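Local coordinates for protein hydrogenase maturation protease HycI (Thermococcus kodakarensis KOD1, PDB 5ZBY) that probably acts as an endopeptidase that trims the C terminus of a [NiFe] hydrogenase subunit during maturation of the enzyme, at residues A[17-22]-A[70-75]; A[27-32]-A[142-147]. All blocks are in the same frame, centred on the assembly; numbering follows the deposited sequence.

Contact 1. Residues A[17-22]-A[70-75]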
ATOM      1  N   CYS A  17      -2.716  -2.653  -3.265  1.00 22.85           N
ATOM      2  CA  CYS A  17      -3.640  -2.833  -2.142  1.00 20.81           C
ATOM      3  C   CYS A  17      -3.559  -1.651  -1.224  1.00 23.78           C
ATOM      4  O   CYS A  17      -2.538  -1.506  -0.546  1.00 26.29           O
ATOM      5  CB  CYS A  17      -3.253  -4.065  -1.334  1.00 22.90           C
ATOM      6  SG  CYS A  17      -3.610  -5.577  -2.222  1.00 29.17           S
ATOM      7  N   GLY A  18      -4.599  -0.819  -1.171  1.00 20.75           N
ATOM      8  CA  GLY A  18      -4.595   0.304  -0.239  1.00 20.93           C
ATOM      9  C   GLY A  18      -5.132  -0.119   1.114  1.00 26.46           C
ATOM     10  O   GLY A  18      -6.163  -0.753   1.220  1.00 26.30           O
ATOM     11  N   ILE A  19      -4.424   0.237   2.174  1.00 20.67           N
ATOM     12  CA  ILE A  19      -4.784  -0.111   3.527  1.00 22.41           C
ATOM     13  C   ILE A  19      -5.058   1.176   4.252  1.00 22.87           C
ATOM     14  O   ILE A  19      -4.303   2.136   4.135  1.00 23.60           O
ATOM     15  CB  ILE A  19      -3.624  -0.880   4.268  1.00 22.43           C
ATOM     16  CG1 ILE A  19      -3.320  -2.185   3.504  1.00 23.84           C
ATOM     17  CG2 ILE A  19      -4.015  -1.250   5.707  1.00 23.73           C
ATOM     18  CD1 ILE A  19      -2.054  -2.836   4.045  1.00 25.32           C
ATOM     19  N   GLY A  20      -6.142   1.228   5.031  1.00 20.11           N
ATOM     20  CA  GLY A  20      -6.326   2.416   5.862  1.00 24.97           C
ATOM     21  C   GLY A  20      -7.774   2.574   6.276  1.00 32.92           C
ATOM     22  O   GLY A  20      -8.560   1.645   6.114  1.00 25.09           O
ATOM     23  N   ASN A  21      -8.104   3.746   6.835  1.00 28.88           N
ATOM     24  CA  ASN A  21      -9.430   4.025   7.369  1.00 32.96           C
ATOM     25  C   ASN A  21      -9.773   5.466   7.002  1.00 28.62           C
ATOM     26  O   ASN A  21      -9.078   6.375   7.433  1.00 29.42           O
ATOM     27  CB  ASN A  21      -9.422   3.800   8.862  1.00 30.65           C
ATOM     28  CG  ASN A  21     -10.768   4.100   9.511  1.00 33.93           C
ATOM     29  OD1 ASN A  21     -11.555   4.908   9.002  1.00 34.67           O
ATOM     30  ND2 ASN A  21     -11.031   3.437  10.607  1.00 38.97           N
ATOM     31  N   ASP A  22     -10.798   5.674   6.177  1.00 33.58           N
ATOM     32  CA  ASP A  22     -11.032   7.004   5.597  1.00 31.42           C
ATOM     33  C   ASP A  22     -11.647   8.027   6.578  1.00 37.58           C
ATOM     34  O   ASP A  22     -11.769   9.219   6.233  1.00 40.64           O
ATOM     35  CB  ASP A  22     -11.910   6.898   4.334  1.00 36.87           C
ATOM     36  CG  ASP A  22     -13.228   6.159   4.576  1.00 60.30           C
ATOM     37  OD1 ASP A  22     -13.423   5.579   5.674  1.00 50.79           O
ATOM     38  OD2 ASP A  22     -14.059   6.118   3.643  1.00 62.96           O
ATOM     39  N   VAL A  70       3.018  -7.454  -5.633  1.00 22.74           N
ATOM     40  CA  VAL A  70       1.924  -6.948  -4.811  1.00 21.10           C
ATOM     41  C   VAL A  70       2.474  -5.759  -4.043  1.00 25.87           C
ATOM     42  O   VAL A  70       3.541  -5.873  -3.430  1.00 25.04           O
ATOM     43  CB  VAL A  70       1.386  -8.022  -3.848  1.00 19.81           C
ATOM     44  CG1 VAL A  70       0.251  -7.401  -2.988  1.00 22.27           C
ATOM     45  CG2 VAL A  70       0.862  -9.252  -4.669  1.00 19.85           C
ATOM     46  N   VAL A  71       1.791  -4.625  -4.137  1.00 21.40           N
ATOM     47  CA  VAL A  71       2.212  -3.370  -3.458  1.00 20.24           C
ATOM     48  C   VAL A  71       1.168  -2.991  -2.436  1.00 24.51           C
ATOM     49  O   VAL A  71       0.045  -2.679  -2.835  1.00 25.09           O
ATOM     50  CB  VAL A  71       2.338  -2.243  -4.466  1.00 25.03           C
ATOM     51  CG1 VAL A  71       2.794  -0.956  -3.826  1.00 26.48           C
ATOM     52  CG2 VAL A  71       3.315  -2.654  -5.597  1.00 26.13           C
ATOM     53  N   PHE A  72       1.522  -3.023  -1.153  1.00 21.11           N
ATOM     54  CA  PHE A  72       0.650  -2.529  -0.087  1.00 20.35           C
ATOM     55  C   PHE A  72       0.953  -1.077   0.112  1.00 26.23           C
ATOM     56  O   PHE A  72       2.109  -0.684   0.033  1.00 23.78           O
ATOM     57  CB  PHE A  72       0.883  -3.315   1.208  1.00 19.61           C
ATOM     58  CG  PHE A  72       0.364  -4.723   1.116  1.00 25.70           C
ATOM     59  CD1 PHE A  72       1.220  -5.789   0.931  1.00 24.58           C
ATOM     60  CD2 PHE A  72      -1.004  -4.959   1.159  1.00 23.50           C
ATOM     61  CE1 PHE A  72       0.710  -7.111   0.811  1.00 29.35           C
ATOM     62  CE2 PHE A  72      -1.502  -6.278   1.015  1.00 23.68           C
ATOM     63  CZ  PHE A  72      -0.654  -7.332   0.877  1.00 26.12           C
ATOM     64  N   VAL A  73      -0.070  -0.255   0.307  1.00 19.44           N
ATOM     65  CA  VAL A  73       0.151   1.184   0.495  1.00 19.20           C
ATOM     66  C   VAL A  73      -0.558   1.562   1.805  1.00 22.30           C
ATOM     67  O   VAL A  73      -1.736   1.258   1.975  1.00 22.30           O
ATOM     68  CB  VAL A  73      -0.409   2.016  -0.661  1.00 22.09           C
ATOM     69  CG1 VAL A  73      -0.180   3.506  -0.437  1.00 24.70           C
ATOM     70  CG2 VAL A  73       0.161   1.556  -2.047  1.00 21.30           C
ATOM     71  N   ASP A  74       0.155   2.152   2.762  1.00 19.97           N
ATOM     72  CA  ASP A  74      -0.441   2.395   4.097  1.00 20.02           C
ATOM     73  C   ASP A  74       0.225   3.655   4.724  1.00 22.99           C
ATOM     74  O   ASP A  74       1.341   4.027   4.385  1.00 21.79           O
ATOM     75  CB  ASP A  74      -0.218   1.165   5.012  1.00 19.88           C
ATOM     76  CG  ASP A  74      -1.107   1.159   6.262  1.00 24.74           C
ATOM     77  OD1 ASP A  74      -2.061   1.963   6.327  1.00 24.08           O
ATOM     78  OD2 ASP A  74      -0.871   0.309   7.129  1.00 25.54           O
ATOM     79  N   ALA A  75      -0.502   4.331   5.601  1.00 20.99           N
ATOM     80  CA  ALA A  75       0.138   5.257   6.512  1.00 19.59           C
ATOM     81  C   ALA A  75       0.960   4.505   7.558  1.00 25.51           C
ATOM     82  O   ALA A  75       0.423   3.714   8.312  1.00 29.85           O
ATOM     83  CB  ALA A  75      -0.944   6.106   7.225  1.00 22.55           C
TER
HETATM   84  O   HOH W   1      -3.524   4.504   5.290  1.00 24.01           O
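C17 and F72, bridged as neighbours on parallel strands, form a rung of the ladder in the central sheet of an alpha/beta/alpha sandwich, the fold of this maturation protease family. The assignment rests on three backbone hydrogen bonds that alternate between the strands: C17 N to V71 O at 2.8 Å, then V73 N to C17 O and I19 N to V73 O. C17, I19 and F72 bury the most surface. C17 and F72 point to one face of the sheet and I19 joins them through CD1; helix 105-116 covers I19 and F72 through L105, with I112 also on F72. CB of C17 rests against CD2 and CE2 of the F72 ring, 3.5 Å from CD2. The C17 torsion that sets SG anti to the carbonyl carbon (chi1 -71°) brings SG 4.7 Å from the ring centroid of F72, an oblique sulfur-aromatic contact. I19 reaches the same CD2 atom of F72 from further along the strand with CD1, at 3.7 Å. Its other branch, CG2, lies against the carboxylate of D74, whose OD1 is hydrogen-bonded to a bound HEPES molecule, probably from the crystallisation liquor. That carboxylate crosses I19 without bonding to it: I19 O and D74 OD1, 3.1 Å apart, are both acceptors. Past the last direct bond a water bridges the strands, donating to I19 O at 2.7 Å and accepting from A75 N at 3.0 Å.

Contact 2. Residues A[27-32]-A[142-147]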
ATOM      1  N   ASP A  27      -4.672   8.407   8.624  1.00 22.78           N
ATOM      2  CA  ASP A  27      -4.779   6.955   8.309  1.00 22.68           C
ATOM      3  C   ASP A  27      -5.634   6.686   7.082  1.00 24.71           C
ATOM      4  O   ASP A  27      -5.680   5.535   6.604  1.00 24.97           O
ATOM      5  CB  ASP A  27      -5.351   6.187   9.511  1.00 26.47           C
ATOM      6  CG  ASP A  27      -4.277   5.663  10.429  1.00 38.09           C
ATOM      7  OD1 ASP A  27      -3.085   5.795  10.081  1.00 31.92           O
ATOM      8  OD2 ASP A  27      -4.614   5.097  11.498  1.00 36.10           O
ATOM      9  N   ALA A  28      -6.243   7.726   6.519  1.00 25.07           N
ATOM     10  CA  ALA A  28      -6.945   7.554   5.235  1.00 26.24           C
ATOM     11  C   ALA A  28      -5.961   7.324   4.092  1.00 26.49           C
ATOM     12  O   ALA A  28      -6.361   6.941   3.008  1.00 28.64           O
ATOM     13  CB  ALA A  28      -7.787   8.754   4.916  1.00 26.67           C
ATOM     14  N   PHE A  29      -4.685   7.639   4.311  1.00 23.87           N
ATOM     15  CA  PHE A  29      -3.717   7.670   3.190  1.00 21.62           C
ATOM     16  C   PHE A  29      -3.852   6.529   2.158  1.00 25.05           C
ATOM     17  O   PHE A  29      -4.019   6.799   0.969  1.00 24.39           O
ATOM     18  CB  PHE A  29      -2.294   7.658   3.732  1.00 22.37           C
ATOM     19  CG  PHE A  29      -1.256   7.633   2.655  1.00 22.22           C
ATOM     20  CD1 PHE A  29      -0.974   8.767   1.933  1.00 22.50           C
ATOM     21  CD2 PHE A  29      -0.564   6.471   2.396  1.00 23.92           C
ATOM     22  CE1 PHE A  29      -0.020   8.741   0.903  1.00 25.88           C
ATOM     23  CE2 PHE A  29       0.396   6.438   1.382  1.00 23.99           C
ATOM     24  CZ  PHE A  29       0.664   7.598   0.643  1.00 23.67           C
ATOM     25  N   GLY A  30      -3.795   5.283   2.617  1.00 21.09           N
ATOM     26  CA  GLY A  30      -3.727   4.147   1.698  1.00 20.67           C
ATOM     27  C   GLY A  30      -5.005   4.017   0.891  1.00 26.48           C
ATOM     28  O   GLY A  30      -4.964   3.687  -0.299  1.00 25.30           O
ATOM     29  N   VAL A  31      -6.150   4.274   1.529  1.00 22.98           N
ATOM     30  CA  VAL A  31      -7.419   4.151   0.798  1.00 22.13           C
ATOM     31  C   VAL A  31      -7.580   5.318  -0.169  1.00 23.30           C
ATOM     32  O   VAL A  31      -8.089   5.112  -1.301  1.00 28.34           O
ATOM     33  CB  VAL A  31      -8.625   4.016   1.743  1.00 28.63           C
ATOM     34  CG1 VAL A  31      -8.415   2.799   2.602  1.00 31.27           C
ATOM     35  CG2 VAL A  31      -8.810   5.232   2.581  1.00 35.68           C
ATOM     36  N   LEU A  32      -7.022   6.475   0.181  1.00 25.43           N
ATOM     37  CA  LEU A  32      -7.046   7.598  -0.758  1.00 25.94           C
ATOM     38  C   LEU A  32      -6.279   7.191  -2.000  1.00 26.71           C
ATOM     39  O   LEU A  32      -6.744   7.422  -3.144  1.00 30.22           O
ATOM     40  CB  LEU A  32      -6.447   8.858  -0.120  1.00 26.46           C
ATOM     41  CG  LEU A  32      -7.302   9.493   0.992  1.00 34.15           C
ATOM     42  CD1 LEU A  32      -6.576  10.629   1.659  1.00 34.00           C
ATOM     43  CD2 LEU A  32      -8.612   9.970   0.421  1.00 35.46           C
ATOM     44  N   GLU A 142      -2.509  15.507  -0.337  1.00 33.41           N
ATOM     45  CA  GLU A 142      -1.640  15.874  -1.452  1.00 33.84           C
ATOM     46  C   GLU A 142      -0.625  14.749  -1.723  1.00 33.11           C
ATOM     47  O   GLU A 142      -0.295  14.461  -2.884  1.00 32.99           O
ATOM     48  CB  GLU A 142      -0.957  17.224  -1.174  1.00 33.26           C
ATOM     49  CG  GLU A 142      -0.004  17.673  -2.274  1.00 44.70           C
ATOM     50  CD  GLU A 142       1.414  17.178  -2.063  1.00 63.88           C
ATOM     51  OE1 GLU A 142       1.839  17.094  -0.884  1.00 89.35           O
ATOM     52  OE2 GLU A 142       2.101  16.873  -3.074  1.00 56.26           O
ATOM     53  N   ARG A 143      -0.134  14.115  -0.660  1.00 29.62           N
ATOM     54  CA  ARG A 143       0.855  13.051  -0.776  1.00 28.21           C
ATOM     55  C   ARG A 143       0.190  11.827  -1.425  1.00 26.72           C
ATOM     56  O   ARG A 143       0.806  11.131  -2.230  1.00 28.39           O
ATOM     57  CB  ARG A 143       1.464  12.693   0.602  1.00 27.67           C
ATOM     58  CG  ARG A 143       2.414  13.780   1.198  1.00 29.45           C
ATOM     59  CD  ARG A 143       3.764  13.839   0.464  1.00 30.06           C
ATOM     60  NE  ARG A 143       3.644  14.594  -0.770  1.00 55.22           N
ATOM     61  CZ  ARG A 143       4.625  14.736  -1.656  1.00 54.49           C
ATOM     62  NH1 ARG A 143       5.802  14.171  -1.426  1.00 47.77           N
ATOM     63  NH2 ARG A 143       4.423  15.431  -2.774  1.00 55.61           N
ATOM     64  N   ALA A 144      -1.068  11.545  -1.063  1.00 27.67           N
ATOM     65  CA  ALA A 144      -1.779  10.401  -1.686  1.00 23.19           C
ATOM     66  C   ALA A 144      -1.961  10.655  -3.171  1.00 29.12           C
ATOM     67  O   ALA A 144      -1.737   9.759  -3.991  1.00 27.13           O
ATOM     68  CB  ALA A 144      -3.130  10.178  -1.023  1.00 25.47           C
ATOM     69  N   GLU A 145      -2.353  11.882  -3.512  1.00 29.90           N
ATOM     70  CA  GLU A 145      -2.578  12.213  -4.937  1.00 32.83           C
ATOM     71  C   GLU A 145      -1.243  12.097  -5.688  1.00 35.49           C
ATOM     72  O   GLU A 145      -1.163  11.549  -6.793  1.00 36.14           O
ATOM     73  CB  GLU A 145      -3.187  13.623  -5.067  1.00 37.30           C
ATOM     74  CG  GLU A 145      -3.419  14.095  -6.485  1.00 55.04           C
ATOM     75  CD  GLU A 145      -4.550  13.342  -7.178  1.00 65.65           C
ATOM     76  OE1 GLU A 145      -5.483  12.859  -6.490  1.00 56.43           O
ATOM     77  OE2 GLU A 145      -4.507  13.244  -8.423  1.00 89.02           O
ATOM     78  N   ARG A 146      -0.182  12.597  -5.075  1.00 33.88           N
ATOM     79  CA  ARG A 146       1.149  12.497  -5.668  1.00 30.24           C
ATOM     80  C   ARG A 146       1.609  11.050  -5.885  1.00 37.53           C
ATOM     81  O   ARG A 146       2.049  10.679  -6.994  1.00 34.39           O
ATOM     82  CB  ARG A 146       2.141  13.265  -4.786  1.00 31.44           C
ATOM     83  CG  ARG A 146       3.564  13.205  -5.263  1.00 46.65           C
ATOM     84  CD  ARG A 146       3.670  13.755  -6.665  1.00 57.60           C
ATOM     85  NE  ARG A 146       5.057  13.906  -7.070  1.00 82.95           N
ATOM     86  CZ  ARG A 146       5.434  14.275  -8.284  1.00104.31           C
ATOM     87  NH1 ARG A 146       4.521  14.524  -9.219  1.00 82.98           N
ATOM     88  NH2 ARG A 146       6.729  14.390  -8.561  1.00 74.29           N
ATOM     89  N   LEU A 147       1.448  10.195  -4.873  1.00 30.93           N
ATOM     90  CA  LEU A 147       1.833   8.784  -5.046  1.00 30.01           C
ATOM     91  C   LEU A 147       0.968   8.095  -6.093  1.00 30.53           C
ATOM     92  O   LEU A 147       1.455   7.255  -6.869  1.00 30.15           O
ATOM     93  CB  LEU A 147       1.748   8.015  -3.710  1.00 26.34           C
ATOM     94  CG  LEU A 147       2.153   6.538  -3.835  1.00 25.96           C
ATOM     95  CD1 LEU A 147       3.610   6.340  -4.264  1.00 31.96           C
ATOM     96  CD2 LEU A 147       1.887   5.890  -2.477  1.00 24.94           C
TER
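F29 reaches over to R143, A144 and L147 on helix 138-156. R143 comes first: R143 C lies in the plane of the F29 ring, at the edge, 3.9 Å from F29 CE1. The guanidinium group of R143 leads away and grips E142 side-on, with a 2.7 Å salt bridge from R143 NH2 to E142 OE2. At A144 the segments are closest by backbone position: the CA atoms of F29 and A144, 5.9 Å apart, are the nearest pair. The methyl of A144 meets L32 CB at 3.7 Å, and A144 CA stands 3.5 Å from F29 CE1, obliquely to the ring. One turn on from R143, L147 brings CD2 to 3.8 Å from F29 CZ, the two side chains crossing at about a right angle. The ring gets there because CG of F29 is anti to the backbone N (chi1 178°). A serine in place of F29 would probably open a gap beside A144 and L147 and lose most of the apolar contact between the two segments. Beyond the pair, F29 touches A75 of strand 69-75, C125 of strand 119-125 and F85 of strand 85-88, while L147 touches V73 and I123, so both helices lie against the same face of the sheet.

Overall arrangement
From the N terminus, strand 14-18 runs into the loop that precedes helix 29-40, so 17-22 and 27-32 are near neighbours in sequence. Contact 1 closes the shorter loop, when strand 69-75 returns beside strand 14-18 after 47 intervening residues. Contact 2 closes a loop of 109 residues, as the C-terminal helix 138-156 comes back to helix 29-40. The segments alternate along the chain, so the two loops cross. Their centres lie 9 Å apart and they meet directly: V73 CG1 packs on F29 CE2 at 3.5 Å, and N21 N probably hydrogen-bonds D27 O at 3.0 Å. Together they join the central strands to the helix pair on one face.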